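Local atomic coordinates of 3-oxosteroid 1-dehydrogenase (Sterolibacterium denitrificans, PDB entry 7P18), a protein that probably catalyses the FAD-dependent 1,2-dehydrogenation of 3-oxosteroids to 3-oxo-Delta(1)-steroids, passing the electrons on to an acceptor. Residues D117-L122 with G533-G538; H113-Y118 with N461-Y466; L71-A76 with P123-G128. All blocks are in the same frame, centred on the assembly; numbering follows the deposited sequence.

Contact 1 (D117-L122 with G533-G538); sequences DYYQHL and GKAYPG. With ANB (androsta-1,4-diene-3,17-dione), chain D.
Tyr118 and Tyr119 each make a nearly straight hydrogen bond with 533-538. Tyr118 N gives its hydrogen to Pro537 O over 3.0 Å, with 162° at the hydrogen and the donor tilted out of the carbonyl plane. The second bond runs the other way and involves a side chain: Tyr536 N donates to Tyr119 OH at 2.9 Å. That hydroxyl is also bonded to Glu365 OE2, so the phenol ties the backbone before Pro537 to a carboxylate outside both segments.

Both segments are loops of the FAD-dependent oxidoreductase 2 fold. The first lies between strands 109-111 and 131-138. The second connects strand 521-523, an outermost strand of the parallel sheet, to helix 543-559, and it carries a wall of the active site. Tyr536 OH donates to O1 of androsta-1,4-diene-3,17-dione at 2.6 Å, and O1 lies near the plane of the phenol at the ring's edge. Gly540 N is a second donor to the steroid ketone. Such a pair of donors would be expected to polarise the 3-oxo group, consistent with the enolisation proposed for 3-ketosteroid dehydrogenases.

Aromatic contact adds to the polar bonds that hold Tyr536. Its CG is anti to the backbone N (chi1 -159°), and the ring runs beside that of Tyr118, pointing the same way. The planes are close to parallel but slid apart, with centroids 5.7 Å from each other; the rings meet chiefly through Tyr118 CE2 and Tyr536 CD1, 3.9 Å apart. Gly538 CA sits over one face of Tyr118 in a CH-pi contact, 3.7 Å from the ring centroid and 16° off the normal. The phenol oxygen of Tyr118 is bonded to that of Tyr363, which like Tyr536 lines the steroid pocket. Apolar contact is completed by Ala535 CB, 4.0 Å from Tyr119 CE2.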
loop_
_atom_site.group_PDB
_atom_site.type_symbol
_atom_site.label_atom_id
_atom_site.label_comp_id
_atom_site.label_asym_id
_atom_site.label_seq_id
_atom_site.Cartn_x
_atom_site.Cartn_y
_atom_site.Cartn_z
ATOM N N ASP A 117 11.989 -4.710 9.349
ATOM C CA ASP A 117 11.210 -3.513 9.759
ATOM C C ASP A 117 11.855 -2.255 9.143
ATOM O O ASP A 117 13.079 -2.214 8.927
ATOM C CB ASP A 117 11.134 -3.413 11.271
ATOM C CG ASP A 117 10.249 -4.472 11.906
ATOM O OD1 ASP A 117 9.465 -5.128 11.170
ATOM O OD2 ASP A 117 10.354 -4.614 13.125
ATOM N N TYR A 118 11.062 -1.217 8.889
ATOM C CA TYR A 118 11.561 -0.036 8.126
ATOM C C TYR A 118 12.490 0.857 8.935
ATOM O O TYR A 118 13.170 1.676 8.334
ATOM C CB TYR A 118 10.362 0.718 7.546
ATOM C CG TYR A 118 9.741 0.059 6.334
ATOM C CD1 TYR A 118 10.054 -1.234 5.920
ATOM C CD2 TYR A 118 8.798 0.746 5.594
ATOM C CE1 TYR A 118 9.444 -1.821 4.822
ATOM C CE2 TYR A 118 8.193 0.186 4.485
ATOM C CZ TYR A 118 8.531 -1.090 4.076
ATOM O OH TYR A 118 7.885 -1.608 2.983
ATOM N N TYR A 119 12.430 0.844 10.268
ATOM C CA TYR A 119 13.172 1.793 11.117
ATOM C C TYR A 119 14.160 1.009 11.987
ATOM O O TYR A 119 13.900 0.766 13.173
ATOM C CB TYR A 119 12.230 2.632 11.987
ATOM C CG TYR A 119 11.145 3.388 11.265
ATOM C CD1 TYR A 119 11.418 4.288 10.238
ATOM C CD2 TYR A 119 9.826 3.229 11.635
ATOM C CE1 TYR A 119 10.388 4.970 9.585
ATOM C CE2 TYR A 119 8.800 3.911 11.001
ATOM C CZ TYR A 119 9.088 4.826 10.010
ATOM O OH TYR A 119 8.047 5.485 9.423
ATOM N N GLN A 120 15.262 0.551 11.390
ATOM C CA GLN A 120 16.206 -0.336 12.097
ATOM C C GLN A 120 16.881 0.454 13.234
ATOM O O GLN A 120 17.377 -0.184 14.180
ATOM C CB GLN A 120 17.238 -0.898 11.124
ATOM C CG GLN A 120 16.651 -1.943 10.188
ATOM C CD GLN A 120 16.168 -3.179 10.898
ATOM O OE1 GLN A 120 16.901 -3.779 11.660
ATOM N NE2 GLN A 120 14.897 -3.539 10.682
ATOM N N HIS A 121 16.910 1.781 13.157
ATOM C CA HIS A 121 17.524 2.637 14.205
ATOM C C HIS A 121 16.615 2.772 15.437
ATOM O O HIS A 121 17.085 3.336 16.415
ATOM C CB HIS A 121 17.845 3.995 13.634
ATOM C CG HIS A 121 16.640 4.688 13.081
ATOM N ND1 HIS A 121 16.192 4.466 11.763
ATOM C CD2 HIS A 121 15.748 5.536 13.644
ATOM C CE1 HIS A 121 15.118 5.212 11.550
ATOM N NE2 HIS A 121 14.807 5.848 12.684
ATOM N N LEU A 122 15.341 2.396 15.379
ATOM C CA LEU A 122 14.424 2.560 16.541
ATOM C C LEU A 122 14.538 1.363 17.469
ATOM O O LEU A 122 14.751 0.232 17.027
ATOM C CB LEU A 122 12.989 2.757 16.055
ATOM C CG LEU A 122 12.706 4.111 15.404
ATOM C CD1 LEU A 122 11.220 4.235 15.119
ATOM C CD2 LEU A 122 13.206 5.299 16.253
ATOM N N GLY A 533 0.260 6.798 13.243
ATOM C CA GLY A 533 0.625 8.218 13.381
ATOM C C GLY A 533 1.167 8.799 12.077
ATOM O O GLY A 533 0.525 8.639 11.036
ATOM N N LYS A 534 2.375 9.360 12.112
ATOM C CA LYS A 534 3.046 9.875 10.883
ATOM C C LYS A 534 4.130 8.895 10.429
ATOM O O LYS A 534 5.102 9.316 9.832
ATOM C CB LYS A 534 3.585 11.268 11.180
ATOM C CG LYS A 534 2.514 12.291 11.493
ATOM C CD LYS A 534 3.064 13.616 11.949
ATOM C CE LYS A 534 1.996 14.613 12.312
ATOM N NZ LYS A 534 2.654 15.878 12.708
ATOM N N ALA A 535 3.933 7.597 10.700
ATOM C CA ALA A 535 4.987 6.588 10.485
ATOM C C ALA A 535 4.438 5.408 9.700
ATOM O O ALA A 535 3.236 5.305 9.452
ATOM C CB ALA A 535 5.584 6.174 11.804
ATOM N N TYR A 536 5.349 4.553 9.260
ATOM C CA TYR A 536 5.046 3.337 8.494
ATOM C C TYR A 536 6.030 2.280 8.979
ATOM O O TYR A 536 7.216 2.384 8.686
ATOM C CB TYR A 536 5.259 3.632 7.014
ATOM C CG TYR A 536 4.566 2.724 6.050
ATOM C CD1 TYR A 536 4.795 1.359 5.995
ATOM C CD2 TYR A 536 3.756 3.288 5.069
ATOM C CE1 TYR A 536 4.135 0.552 5.059
ATOM C CE2 TYR A 536 3.129 2.513 4.106
ATOM C CZ TYR A 536 3.285 1.138 4.127
ATOM O OH TYR A 536 2.609 0.427 3.170
ATOM N N PRO A 537 5.595 1.368 9.878
ATOM C CA PRO A 537 6.546 0.575 10.668
ATOM C C PRO A 537 7.331 -0.493 9.893
ATOM O O PRO A 537 8.469 -0.820 10.266
ATOM C CB PRO A 537 5.635 -0.075 11.713
ATOM C CG PRO A 537 4.291 -0.152 11.052
ATOM C CD PRO A 537 4.207 1.171 10.311
ATOM N N GLY A 538 6.712 -1.003 8.839
ATOM C CA GLY A 538 7.222 -2.092 8.010
ATOM C C GLY A 538 6.238 -2.414 6.921
ATOM O O GLY A 538 5.090 -1.887 6.956
HETATM C C1 ANB D . 4.313 -2.025 -0.692
HETATM C C10 ANB D . 5.174 -3.246 -0.810
HETATM C C11 ANB D . 4.950 -3.209 -3.415
HETATM C C12 ANB D . 4.907 -4.009 -4.725
HETATM C C13 ANB D . 5.950 -5.112 -4.717
HETATM C C14 ANB D . 5.642 -6.032 -3.528
HETATM C C15 ANB D . 6.498 -7.278 -3.796
HETATM C C16 ANB D . 6.453 -7.433 -5.326
HETATM C C17 ANB D . 5.928 -6.117 -5.860
HETATM C C18 ANB D . 7.396 -4.559 -4.720
HETATM C C19 ANB D . 6.650 -2.760 -0.773
HETATM C C2 ANB D . 3.850 -1.543 0.463
HETATM C C3 ANB D . 3.901 -2.350 1.682
HETATM C C4 ANB D . 4.283 -3.739 1.467
HETATM C C5 ANB D . 4.932 -4.161 0.372
HETATM C C6 ANB D . 5.526 -5.540 0.311
HETATM C C7 ANB D . 5.318 -6.237 -1.026
HETATM C C8 ANB D . 5.737 -5.332 -2.176
HETATM C C9 ANB D . 4.869 -4.053 -2.131
HETATM O O1 ANB D . 3.606 -1.895 2.795
HETATM O O2 ANB D . 5.580 -5.915 -7.001
#

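Contact 2 (H113-Y118 with N461-Y466); sequences HRYPDY and NVFDRY. With ANB (androsta-1,4-diene-3,17-dione), chain D; PEG (di(hydroxyethyl)ether), chain F.
Arg114 begins the contact through its carbonyl: Arg114 O lies 3.3 Å from Tyr466 CE1, placed obliquely to the ring. Its guanidinium forms a salt bridge with Glu176, while Arg114 N donates to O4 of a di(hydroxyethyl)ether that probably comes from the crystallisation liquor. Tyr115 and Tyr466 cross at about a right angle as side chains, yet their ring planes differ by only 31°. Tyr466 CG lies opposite the backbone N (chi1 -176°), which carries the ring out across Tyr115 and Pro116. Tyr466 CE2 stands over the centre of the Tyr115 ring, 3.7 Å from Tyr115 CG. The hydroxyl end of Tyr115 reaches the steroid, with Tyr115 OH 3.4 Å from C19, and is hydrogen-bonded to Tyr467 OH.

Pro116 CD lies 4.2 Å from the centroid of the Tyr466 ring, over the same face as Tyr115 CA. Pro116 CB meets Val462 CG2 at 4.0 Å, and its CG approaches Val462 O. Tyr118 packs against Phe463 with ring planes at 48° and a close approach of 3.3 Å between the two CE1 atoms. Phe463 covers the face of Tyr118 opposite Gly538. Beyond the rings, a water donates to Tyr118 O and, weakly, to Asn461 OD1, the N-cap acceptor that also receives Asp464 N.

Short helix 462-466 thus packs on the loop between strands 109-111 and 131-138, while Tyr466 O is bonded to His170 of helix 166-174.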
loop_
_atom_site.group_PDB
_atom_site.type_symbol
_atom_site.label_atom_id
_atom_site.label_comp_id
_atom_site.label_asym_id
_atom_site.label_seq_id
_atom_site.Cartn_x
_atom_site.Cartn_y
_atom_site.Cartn_z
ATOM N N HIS A 113 10.393 -13.765 6.014
ATOM C CA HIS A 113 11.394 -14.026 7.077
ATOM C C HIS A 113 12.557 -13.038 7.004
ATOM O O HIS A 113 13.169 -12.733 8.071
ATOM C CB HIS A 113 11.894 -15.489 7.013
ATOM C CG HIS A 113 10.793 -16.475 7.196
ATOM N ND1 HIS A 113 10.169 -16.653 8.419
ATOM C CD2 HIS A 113 10.219 -17.352 6.343
ATOM C CE1 HIS A 113 9.233 -17.558 8.315
ATOM N NE2 HIS A 113 9.232 -18.002 7.037
ATOM N N ARG A 114 12.880 -12.560 5.807
ATOM C CA ARG A 114 14.084 -11.699 5.612
ATOM C C ARG A 114 13.714 -10.221 5.441
ATOM O O ARG A 114 14.636 -9.402 5.189
ATOM C CB ARG A 114 14.865 -12.195 4.389
ATOM C CG ARG A 114 15.363 -13.626 4.505
ATOM C CD ARG A 114 15.825 -14.140 3.143
ATOM N NE ARG A 114 16.904 -13.307 2.638
ATOM C CZ ARG A 114 17.251 -13.191 1.365
ATOM N NH1 ARG A 114 16.643 -13.903 0.425
ATOM N NH2 ARG A 114 18.239 -12.371 1.050
ATOM N N TYR A 115 12.437 -9.872 5.525
ATOM C CA TYR A 115 11.958 -8.503 5.190
ATOM C C TYR A 115 12.091 -7.661 6.452
ATOM O O TYR A 115 11.285 -7.799 7.348
ATOM C CB TYR A 115 10.516 -8.545 4.718
ATOM C CG TYR A 115 10.117 -7.427 3.792
ATOM C CD1 TYR A 115 10.635 -6.136 3.902
ATOM C CD2 TYR A 115 9.194 -7.684 2.805
ATOM C CE1 TYR A 115 10.257 -5.136 3.005
ATOM C CE2 TYR A 115 8.825 -6.705 1.892
ATOM C CZ TYR A 115 9.337 -5.432 2.009
ATOM O OH TYR A 115 8.916 -4.536 1.061
ATOM N N PRO A 116 13.103 -6.781 6.575
ATOM C CA PRO A 116 13.314 -6.037 7.808
ATOM C C PRO A 116 12.254 -4.969 8.061
ATOM O O PRO A 116 11.696 -4.431 7.104
ATOM C CB PRO A 116 14.669 -5.339 7.613
ATOM C CG PRO A 116 15.249 -6.037 6.410
ATOM C CD PRO A 116 14.076 -6.409 5.559
ATOM N N ASP A 117 11.989 -4.710 9.349
ATOM C CA ASP A 117 11.210 -3.513 9.759
ATOM C C ASP A 117 11.855 -2.255 9.143
ATOM O O ASP A 117 13.079 -2.214 8.927
ATOM C CB ASP A 117 11.134 -3.413 11.271
ATOM C CG ASP A 117 10.249 -4.472 11.906
ATOM O OD1 ASP A 117 9.465 -5.128 11.170
ATOM O OD2 ASP A 117 10.354 -4.614 13.125
ATOM N N TYR A 118 11.062 -1.217 8.889
ATOM C CA TYR A 118 11.561 -0.036 8.126
ATOM C C TYR A 118 12.490 0.857 8.935
ATOM O O TYR A 118 13.170 1.676 8.334
ATOM C CB TYR A 118 10.362 0.718 7.546
ATOM C CG TYR A 118 9.741 0.059 6.334
ATOM C CD1 TYR A 118 10.054 -1.234 5.920
ATOM C CD2 TYR A 118 8.798 0.746 5.594
ATOM C CE1 TYR A 118 9.444 -1.821 4.822
ATOM C CE2 TYR A 118 8.193 0.186 4.485
ATOM C CZ TYR A 118 8.531 -1.090 4.076
ATOM O OH TYR A 118 7.885 -1.608 2.983
ATOM N N ASN A 461 22.049 0.262 6.412
ATOM C CA ASN A 461 21.312 -0.636 7.325
ATOM C C ASN A 461 20.689 -1.764 6.518
ATOM O O ASN A 461 20.649 -1.639 5.296
ATOM C CB ASN A 461 20.268 0.155 8.114
ATOM C CG ASN A 461 19.166 0.658 7.220
ATOM O OD1 ASN A 461 18.315 -0.117 6.765
ATOM N ND2 ASN A 461 19.205 1.935 6.924
ATOM N N VAL A 462 20.171 -2.807 7.189
ATOM C CA VAL A 462 19.684 -4.053 6.524
ATOM C C VAL A 462 18.404 -3.789 5.736
ATOM O O VAL A 462 18.165 -4.517 4.786
ATOM C CB VAL A 462 19.516 -5.220 7.509
ATOM C CG1 VAL A 462 20.869 -5.594 8.081
ATOM C CG2 VAL A 462 18.489 -4.927 8.595
ATOM N N PHE A 463 17.601 -2.785 6.095
ATOM C CA PHE A 463 16.392 -2.477 5.294
ATOM C C PHE A 463 16.840 -2.009 3.907
ATOM O O PHE A 463 16.401 -2.585 2.888
ATOM C CB PHE A 463 15.461 -1.459 5.965
ATOM C CG PHE A 463 14.448 -0.956 4.985
ATOM C CD1 PHE A 463 13.394 -1.749 4.567
ATOM C CD2 PHE A 463 14.647 0.256 4.358
ATOM C CE1 PHE A 463 12.510 -1.299 3.598
ATOM C CE2 PHE A 463 13.771 0.691 3.380
ATOM C CZ PHE A 463 12.699 -0.075 3.018
ATOM N N ASP A 464 17.685 -0.990 3.848
ATOM C CA ASP A 464 18.204 -0.446 2.563
ATOM C C ASP A 464 18.769 -1.591 1.710
ATOM O O ASP A 464 18.412 -1.722 0.524
ATOM C CB ASP A 464 19.316 0.573 2.771
ATOM C CG ASP A 464 18.915 1.917 3.339
ATOM O OD1 ASP A 464 17.869 1.984 3.975
ATOM O OD2 ASP A 464 19.736 2.829 3.235
ATOM N N ARG A 465 19.575 -2.459 2.317
ATOM C CA ARG A 465 20.327 -3.506 1.573
ATOM C C ARG A 465 19.404 -4.636 1.123
ATOM O O ARG A 465 19.775 -5.332 0.190
ATOM C CB ARG A 465 21.463 -4.044 2.439
ATOM C CG ARG A 465 22.514 -2.994 2.752
ATOM C CD ARG A 465 23.774 -3.558 3.331
ATOM N NE ARG A 465 23.657 -4.163 4.642
ATOM C CZ ARG A 465 23.898 -3.551 5.806
ATOM N NH1 ARG A 465 24.192 -2.264 5.862
ATOM N NH2 ARG A 465 23.810 -4.238 6.933
ATOM N N TYR A 466 18.212 -4.786 1.702
ATOM C CA TYR A 466 17.257 -5.851 1.321
ATOM C C TYR A 466 16.976 -5.808 -0.190
ATOM O O TYR A 466 16.816 -6.865 -0.799
ATOM C CB TYR A 466 15.968 -5.740 2.132
ATOM C CG TYR A 466 14.961 -6.835 1.893
ATOM C CD1 TYR A 466 15.231 -8.165 2.175
ATOM C CD2 TYR A 466 13.706 -6.537 1.395
ATOM C CE1 TYR A 466 14.289 -9.161 1.942
ATOM C CE2 TYR A 466 12.750 -7.514 1.164
ATOM C CZ TYR A 466 13.045 -8.839 1.437
ATOM O OH TYR A 466 12.036 -9.727 1.205
HETATM C C1 ANB D . 4.313 -2.025 -0.692
HETATM C C10 ANB D . 5.174 -3.246 -0.810
HETATM C C11 ANB D . 4.950 -3.209 -3.415
HETATM C C12 ANB D . 4.907 -4.009 -4.725
HETATM C C13 ANB D . 5.950 -5.112 -4.717
HETATM C C14 ANB D . 5.642 -6.032 -3.528
HETATM C C15 ANB D . 6.498 -7.278 -3.796
HETATM C C16 ANB D . 6.453 -7.433 -5.326
HETATM C C17 ANB D . 5.928 -6.117 -5.860
HETATM C C18 ANB D . 7.396 -4.559 -4.720
HETATM C C19 ANB D . 6.650 -2.760 -0.773
HETATM C C2 ANB D . 3.850 -1.543 0.463
HETATM C C3 ANB D . 3.901 -2.350 1.682
HETATM C C4 ANB D . 4.283 -3.739 1.467
HETATM C C5 ANB D . 4.932 -4.161 0.372
HETATM C C6 ANB D . 5.526 -5.540 0.311
HETATM C C7 ANB D . 5.318 -6.237 -1.026
HETATM C C8 ANB D . 5.737 -5.332 -2.176
HETATM C C9 ANB D . 4.869 -4.053 -2.131
HETATM O O1 ANB D . 3.606 -1.895 2.795
HETATM O O2 ANB D . 5.580 -5.915 -7.001
HETATM C C1 PEG F . 13.812 -17.503 4.065
HETATM O O1 PEG F . 15.069 -17.150 4.631
HETATM C C2 PEG F . 13.434 -16.609 2.911
HETATM O O2 PEG F . 12.035 -16.313 2.933
HETATM C C3 PEG F . 11.705 -15.046 3.520
HETATM C C4 PEG F . 12.102 -13.906 2.634
HETATM O O4 PEG F . 11.577 -12.646 3.042
HETATM O O HOH W 1 16.139 1.096 8.628
#

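Contact 3 (L71-A76 with P123-G128); sequences LTYLKA and PGAKPG
Tyr73 and Thr72 present one side of helix 67-78 to Pro123, Gly124 and Ala125. The backbones come closest at Tyr73 and Gly124, whose CA atoms are 4.6 Å apart. Pro123 O accepts a CA-H...O contact from Tyr73 CA at 3.3 Å, with 127° at the hydrogen, and lies in the plane of the Tyr73 ring at its edge. Farther along that ring, Tyr73 CE1 touches Ala125 CB at 3.7 Å. The proline ring rests against residues one helical turn apart: Thr72 CG2 meets Pro123 CB at 3.6 Å, and Ala76 CB meets Pro123 CD at 4.1 Å.

At the point of closest backbone approach, Gly124 has a positive phi of 85°, a value that by itself favours glycine. Its carbonyl oxygen is bonded to Arg130 NH1. Thr72 carries its methyl anti to the backbone N (chi1 -69° for OG1), turning CG2 to the proline while OG1 bonds back to Asp68 O.

Farther out, the Tyr73 hydroxyl passes beyond the loop and is hydrogen-bonded to Pro537 O and Tyr119 N, which fixes the far end of the phenol. Lys126 NZ forms a salt bridge with Glu69 in the first turn of the helix and is bonded to Lys64 O, just before it. On another side of the helix, Leu71 and Leu74 pack on helix 84-104. This is a surface contact in the FAD-binding fold, a glycine- and proline-rich loop lying against a helix, with the Tyr73 side chain about 12 Å from the bound steroid.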
loop_
_atom_site.group_PDB
_atom_site.type_symbol
_atom_site.label_atom_id
_atom_site.label_comp_id
_atom_site.label_asym_id
_atom_site.label_seq_id
_atom_site.Cartn_x
_atom_site.Cartn_y
_atom_site.Cartn_z
ATOM N N LEU A 71 5.721 -2.886 21.294
ATOM C CA LEU A 71 5.154 -1.641 21.876
ATOM C C LEU A 71 6.253 -0.578 21.932
ATOM O O LEU A 71 5.971 0.586 21.603
ATOM C CB LEU A 71 4.545 -1.898 23.268
ATOM C CG LEU A 71 3.969 -0.652 23.948
ATOM C CD1 LEU A 71 2.784 -0.104 23.163
ATOM C CD2 LEU A 71 3.563 -0.951 25.384
ATOM N N THR A 72 7.478 -0.930 22.327
ATOM C CA THR A 72 8.619 0.005 22.340
ATOM C C THR A 72 8.780 0.636 20.950
ATOM O O THR A 72 8.871 1.866 20.827
ATOM C CB THR A 72 9.869 -0.713 22.846
ATOM O OG1 THR A 72 9.660 -0.987 24.240
ATOM C CG2 THR A 72 11.113 0.114 22.643
ATOM N N TYR A 73 8.824 -0.204 19.935
ATOM C CA TYR A 73 8.944 0.210 18.518
ATOM C C TYR A 73 7.781 1.134 18.124
ATOM O O TYR A 73 8.076 2.200 17.570
ATOM C CB TYR A 73 9.041 -1.017 17.645
ATOM C CG TYR A 73 9.326 -0.754 16.194
ATOM C CD1 TYR A 73 10.595 -0.394 15.774
ATOM C CD2 TYR A 73 8.341 -0.902 15.235
ATOM C CE1 TYR A 73 10.892 -0.189 14.428
ATOM C CE2 TYR A 73 8.625 -0.702 13.893
ATOM C CZ TYR A 73 9.906 -0.382 13.479
ATOM O OH TYR A 73 10.191 -0.184 12.137
ATOM N N LEU A 74 6.530 0.752 18.368
ATOM C CA LEU A 74 5.367 1.597 17.975
ATOM C C LEU A 74 5.347 2.913 18.763
ATOM O O LEU A 74 5.002 3.947 18.184
ATOM C CB LEU A 74 4.062 0.816 18.099
ATOM C CG LEU A 74 3.855 -0.248 17.023
ATOM C CD1 LEU A 74 2.482 -0.839 17.176
ATOM C CD2 LEU A 74 4.056 0.381 15.635
ATOM N N LYS A 75 5.704 2.921 20.051
ATOM C CA LYS A 75 5.727 4.185 20.824
ATOM C C LYS A 75 6.822 5.078 20.241
ATOM O O LYS A 75 6.597 6.264 20.059
ATOM C CB LYS A 75 5.926 3.918 22.328
ATOM C CG LYS A 75 4.684 3.375 23.010
ATOM C CD LYS A 75 4.955 3.026 24.465
ATOM C CE LYS A 75 5.227 4.257 25.311
ATOM N NZ LYS A 75 3.996 5.074 25.436
ATOM N N ALA A 76 7.968 4.528 19.914
ATOM C CA ALA A 76 9.073 5.290 19.305
ATOM C C ALA A 76 8.617 5.830 17.948
ATOM O O ALA A 76 8.905 6.997 17.656
ATOM C CB ALA A 76 10.303 4.434 19.186
ATOM N N PRO A 123 14.339 1.543 18.784
ATOM C CA PRO A 123 14.373 0.406 19.695
ATOM C C PRO A 123 13.207 -0.525 19.395
ATOM O O PRO A 123 12.158 -0.030 18.992
ATOM C CB PRO A 123 14.247 1.035 21.083
ATOM C CG PRO A 123 13.490 2.315 20.806
ATOM C CD PRO A 123 14.006 2.800 19.460
ATOM N N GLY A 124 13.422 -1.840 19.544
ATOM C CA GLY A 124 12.348 -2.826 19.361
ATOM C C GLY A 124 12.119 -3.255 17.911
ATOM O O GLY A 124 11.164 -4.026 17.668
ATOM N N ALA A 125 12.950 -2.802 16.996
ATOM C CA ALA A 125 12.941 -3.169 15.564
ATOM C C ALA A 125 13.353 -4.626 15.422
ATOM O O ALA A 125 14.136 -5.086 16.236
ATOM C CB ALA A 125 13.874 -2.306 14.785
ATOM N N LYS A 126 12.827 -5.304 14.409
ATOM C CA LYS A 126 13.241 -6.688 14.064
ATOM C C LYS A 126 13.810 -6.696 12.655
ATOM O O LYS A 126 13.440 -5.883 11.786
ATOM C CB LYS A 126 12.054 -7.621 14.280
ATOM C CG LYS A 126 11.659 -7.799 15.737
ATOM C CD LYS A 126 12.709 -8.590 16.554
ATOM C CE LYS A 126 12.473 -8.419 18.044
ATOM N NZ LYS A 126 13.361 -9.305 18.844
ATOM N N PRO A 127 14.755 -7.628 12.403
ATOM C CA PRO A 127 15.399 -7.750 11.095
ATOM C C PRO A 127 14.626 -8.567 10.047
ATOM O O PRO A 127 15.081 -8.675 8.919
ATOM C CB PRO A 127 16.725 -8.418 11.483
ATOM C CG PRO A 127 16.363 -9.293 12.636
ATOM C CD PRO A 127 15.364 -8.489 13.441
ATOM N N GLY A 128 13.475 -9.127 10.426
ATOM C CA GLY A 128 12.607 -9.881 9.512
ATOM C C GLY A 128 11.451 -10.487 10.252
ATOM O O GLY A 128 11.444 -10.435 11.485
#

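From the N terminus, helix 67-78 comes first, and contact 3 closes a loop of 46 residues by bringing 123-128 back to it. The intervening chain includes helix 84-104 and strand 109-111. Contacts 1 and 2 both start within that span, share Asp117 and Tyr118, and run to 533-538 and 461-466 respectively, so each crosses contact 3. The loop between strands 109-111 and 131-138 is therefore the common element, tying helix 67-78, helix 462-466 and the segment before helix 543-559 together. Asp117 OD2, which forms a salt bridge with Arg130, also bonds to Lys126 N, and Tyr73 OH bonds to Pro537 O; separately, contacts 1 and 2 both touch the steroid.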